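Local coordinates for ABC transporter binding protein AcbH (Actinoplanes, PDB 3OO8) that binds beta-D-galactopyranose as the extracellular solute receptor of an ABC transporter, with an exclusive preference for that sugar, at residues D107-K112 against A314-L319; L319-I322 against E326-A329. The protein carries 2 engineered substitutions. All coordinates share one frame; numbering follows the deposited sequence.

Contact 1 (D107-K112 against A314-L319)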
# COMPACT_ATOMS: atom_id res chain seq x y z
N ASP A 107 1.90 18.28 -15.14
CA ASP A 107 1.20 17.75 -16.29
C ASP A 107 2.19 17.65 -17.44
O ASP A 107 2.06 16.78 -18.29
CB ASP A 107 0.01 18.63 -16.69
CG ASP A 107 -1.07 18.69 -15.64
OD1 ASP A 107 -1.16 17.75 -14.83
OD2 ASP A 107 -1.86 19.65 -15.63
N ASP A 108 3.13 18.60 -17.51
CA ASP A 108 4.15 18.59 -18.55
C ASP A 108 5.08 17.37 -18.51
O ASP A 108 5.35 16.75 -19.54
CB ASP A 108 4.91 19.93 -18.65
CG ASP A 108 5.51 20.39 -17.34
OD1 ASP A 108 5.40 19.72 -16.27
OD2 ASP A 108 6.15 21.47 -17.37
N VAL A 109 5.53 17.00 -17.31
CA VAL A 109 6.28 15.76 -17.13
C VAL A 109 5.46 14.58 -17.62
O VAL A 109 5.97 13.71 -18.33
CB VAL A 109 6.59 15.55 -15.63
CG1 VAL A 109 7.20 14.15 -15.38
CG2 VAL A 109 7.55 16.66 -15.13
N TRP A 110 4.17 14.56 -17.26
CA TRP A 110 3.29 13.46 -17.63
C TRP A 110 2.96 13.36 -19.12
O TRP A 110 2.71 12.28 -19.63
CB TRP A 110 2.05 13.43 -16.70
CG TRP A 110 2.34 12.69 -15.39
CD1 TRP A 110 2.86 13.22 -14.26
CD2 TRP A 110 2.12 11.31 -15.15
NE1 TRP A 110 2.97 12.22 -13.28
CE2 TRP A 110 2.52 11.04 -13.82
CE3 TRP A 110 1.63 10.26 -15.94
CZ2 TRP A 110 2.44 9.77 -13.25
CZ3 TRP A 110 1.54 8.99 -15.39
CH2 TRP A 110 1.95 8.76 -14.04
N ASP A 111 3.06 14.49 -19.83
CA ASP A 111 2.91 14.47 -21.28
C ASP A 111 4.02 13.59 -21.88
O ASP A 111 3.84 12.94 -22.91
CB ASP A 111 3.04 15.89 -21.84
CG ASP A 111 1.84 16.78 -21.53
OD1 ASP A 111 0.74 16.26 -21.25
OD2 ASP A 111 2.01 18.02 -21.60
N LYS A 112 5.18 13.56 -21.22
CA LYS A 112 6.30 12.76 -21.72
C LYS A 112 6.31 11.33 -21.20
O LYS A 112 6.62 10.38 -21.93
CB LYS A 112 7.60 13.46 -21.33
CG LYS A 112 8.84 12.60 -21.36
CD LYS A 112 9.52 12.61 -22.71
CE LYS A 112 10.98 12.16 -22.55
NZ LYS A 112 11.63 11.83 -23.85
N ALA A 314 14.78 22.18 -14.17
CA ALA A 314 15.76 21.10 -14.07
C ALA A 314 15.14 19.95 -13.28
O ALA A 314 15.37 18.77 -13.59
CB ALA A 314 17.05 21.59 -13.40
N ALA A 315 14.34 20.31 -12.28
CA ALA A 315 13.70 19.26 -11.43
C ALA A 315 12.77 18.41 -12.29
O ALA A 315 12.67 17.19 -12.14
CB ALA A 315 12.92 19.90 -10.27
N LYS A 316 12.07 19.06 -13.22
CA LYS A 316 11.17 18.33 -14.10
C LYS A 316 11.92 17.36 -15.01
O LYS A 316 11.40 16.30 -15.32
CB LYS A 316 10.31 19.30 -14.92
CG LYS A 316 9.21 19.94 -14.11
CD LYS A 316 8.48 21.03 -14.93
CE LYS A 316 7.35 21.65 -14.13
NZ LYS A 316 6.72 22.77 -14.95
N LYS A 317 13.14 17.69 -15.42
CA LYS A 317 13.89 16.77 -16.27
C LYS A 317 14.24 15.52 -15.48
O LYS A 317 14.20 14.42 -16.00
CB LYS A 317 15.20 17.38 -16.79
CG LYS A 317 15.00 18.52 -17.79
CD LYS A 317 16.34 18.85 -18.49
CE LYS A 317 16.86 17.66 -19.31
NZ LYS A 317 18.08 17.93 -20.15
N VAL A 318 14.58 15.73 -14.20
CA VAL A 318 14.93 14.62 -13.32
C VAL A 318 13.68 13.76 -13.11
O VAL A 318 13.75 12.52 -13.12
CB VAL A 318 15.62 15.08 -12.02
CG1 VAL A 318 15.85 13.87 -11.08
CG2 VAL A 318 16.99 15.69 -12.32
N LEU A 319 12.53 14.38 -12.89
CA LEU A 319 11.30 13.60 -12.76
C LEU A 319 10.99 12.77 -14.02
O LEU A 319 10.51 11.65 -13.91
CB LEU A 319 10.11 14.50 -12.44
CG LEU A 319 10.01 15.09 -11.02
CD1 LEU A 319 8.82 16.08 -10.91
CD2 LEU A 319 9.90 14.01 -9.91
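Lys316 reaches from helix 312-322 to Asp108 on helix 107-113 and closes a salt bridge in which NZ lies 2.8 Å from Asp108 OD2. The ammonium group arrives on the syn side of that oxygen, 15° out of the carboxylate plane, while the two side chains cross at about a right angle. Asp108 holds CG between its backbone N and carbonyl carbon (chi1 54°), which folds the carboxylate back over its own helix. There OD1, though also near the end of the lysine, accepts the backbone N of Val109 at 2.9 Å, from above the carboxylate plane and along a bent path, while OD2 makes the salt bridge. The lysine chain is extended beyond CG, and its lower half does apolar work: Val109 CG2 rests 3.8 Å from Lys316 CG and equally near CB. The other valine branch, CG1, turns to Leu319 and meets its CB at 4.2 Å, again nearly at right angles. Without the long Lys316 chain, as with an alanine there, Asp108 OD2 would probably lose its charged mate and the CG2 side of Val109 its cover. Below the salt bridge, Val109 and Leu319 both settle on Val135 of strand 134-147, and Leu319 also touches Leu85 of strand 85-89. With axes 9.7 Å apart at their closest and crossing at -35°, two roughly parallel helices thus pack side by side against the mixed sheet, apolar beneath and ionic above, in the layered alpha/beta architecture of a class 2 solute-binding protein.

Contact 2 (L319-I322 against E326-A329); sequences LQYI and EAEA
The carbonyl oxygen of Tyr321 is gripped by the hydroxyl of Thr324 and is also approached by the methyl of Ala327, whose CB lies only 3.2 Å from Tyr321 O. Thr324 OG1 in turn accepts a hydrogen bond from the backbone N of Ala327, so a single hydroxyl joins the last turn of helix 312-322 to the first turn of helix 325-332. Ala327 directs its CB at the preceding helix and supplies most of the contact from its side. The same methyl stands 3.6 Å from Ile322 O, and so sits close to two successive carbonyl oxygens. It also meets the tyrosine ring obliquely, with Tyr321 CE2 the nearest ring atom at 3.8 Å and CZ somewhat farther away at 4.1 Å. Tyr321 has CG anti to its backbone N (chi1 172°), a choice that carries the ring past the end of its helix to the alanine methyl, with OH approaching Ala327 CA at 4.2 Å. Residues of helix 39-56, among them Gln51 and Ser55, also touch this ring. Ile322 contributes its backbone here, for its own side chain turns from helix 325-332 and packs on Val135, Leu137 and Phe303 of the sheet. The backbones come near each other, 5.4 Å between the CA atoms of Ile322 and Ala327, and a methyl suits so close a junction. No hydrogen bond passes directly between the two segments; the chemistry implies a short helix-to-helix connection tied by one threonine hydroxyl, with the Ala327 methyl packed against two carbonyls and the Tyr321 ring.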
# COMPACT_ATOMS: atom_id res chain seq x y z
N LEU A 319 12.53 14.38 -12.89
CA LEU A 319 11.30 13.60 -12.76
C LEU A 319 10.99 12.77 -14.02
O LEU A 319 10.51 11.65 -13.91
CB LEU A 319 10.11 14.50 -12.44
CG LEU A 319 10.01 15.09 -11.02
CD1 LEU A 319 8.82 16.08 -10.91
CD2 LEU A 319 9.90 14.01 -9.91
N GLN A 320 11.21 13.34 -15.21
CA GLN A 320 11.02 12.58 -16.44
C GLN A 320 11.87 11.32 -16.44
O GLN A 320 11.39 10.27 -16.85
CB GLN A 320 11.32 13.45 -17.66
CG GLN A 320 10.26 14.48 -17.81
CD GLN A 320 10.54 15.50 -18.91
OE1 GLN A 320 11.49 15.36 -19.67
NE2 GLN A 320 9.71 16.53 -18.98
N TYR A 321 13.10 11.43 -15.98
CA TYR A 321 13.98 10.27 -15.88
C TYR A 321 13.46 9.26 -14.87
O TYR A 321 13.48 8.03 -15.10
CB TYR A 321 15.43 10.71 -15.56
CG TYR A 321 16.31 9.51 -15.26
CD1 TYR A 321 16.93 8.81 -16.29
CD2 TYR A 321 16.43 9.04 -13.98
CE1 TYR A 321 17.66 7.68 -16.03
CE2 TYR A 321 17.18 7.94 -13.71
CZ TYR A 321 17.77 7.26 -14.72
OH TYR A 321 18.50 6.14 -14.38
N ILE A 322 12.99 9.77 -13.73
CA ILE A 322 12.50 8.87 -12.69
C ILE A 322 11.29 8.08 -13.20
O ILE A 322 11.07 6.92 -12.79
CB ILE A 322 12.16 9.70 -11.41
CG1 ILE A 322 13.46 10.15 -10.73
CG2 ILE A 322 11.24 8.90 -10.46
CD1 ILE A 322 13.27 11.04 -9.47
N GLU A 326 13.69 2.12 -16.79
CA GLU A 326 15.10 1.97 -16.44
C GLU A 326 15.38 2.47 -15.03
O GLU A 326 16.13 1.83 -14.29
CB GLU A 326 16.00 2.71 -17.44
CG GLU A 326 16.05 2.03 -18.80
CD GLU A 326 14.86 2.35 -19.72
OE1 GLU A 326 13.88 3.05 -19.32
OE2 GLU A 326 14.92 1.87 -20.87
N ALA A 327 14.76 3.58 -14.67
CA ALA A 327 14.98 4.17 -13.35
C ALA A 327 14.45 3.19 -12.30
O ALA A 327 15.07 2.97 -11.27
CB ALA A 327 14.33 5.53 -13.22
N GLU A 328 13.26 2.63 -12.55
CA GLU A 328 12.70 1.70 -11.57
C GLU A 328 13.57 0.48 -11.42
O GLU A 328 13.80 0.03 -10.29
CB GLU A 328 11.27 1.30 -11.97
CG GLU A 328 10.33 2.50 -12.08
CD GLU A 328 8.95 2.13 -12.62
OE1 GLU A 328 8.68 0.95 -12.86
OE2 GLU A 328 8.10 3.04 -12.81
N ALA A 329 14.03 -0.09 -12.53
CA ALA A 329 14.86 -1.30 -12.42
C ALA A 329 16.16 -1.03 -11.67
O ALA A 329 16.56 -1.84 -10.85
CB ALA A 329 15.16 -1.88 -13.79

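How the contacts relate
Helix 312-322 is common to both contacts, whose centres lie about 11 Å apart, and Leu319 lies in a segment of each, though it touches across contact 1 alone. Contact 1 is long-range, pairing this helix with helix 107-113 across some two hundred intervening residues; contact 2 is local, made where the chain leaves the same helix and enters helix 325-332. They also touch directly: Val109 CG1 of contact 1 lies 3.9 Å from Gln320 CG of contact 2. Strand 134-147 runs beneath both, receiving Val109, Leu319, Ile322 and Glu328. One helix seated on the mixed sheet therefore brings together distant and neighbouring parts of the chain, away from the residues that bind galactose.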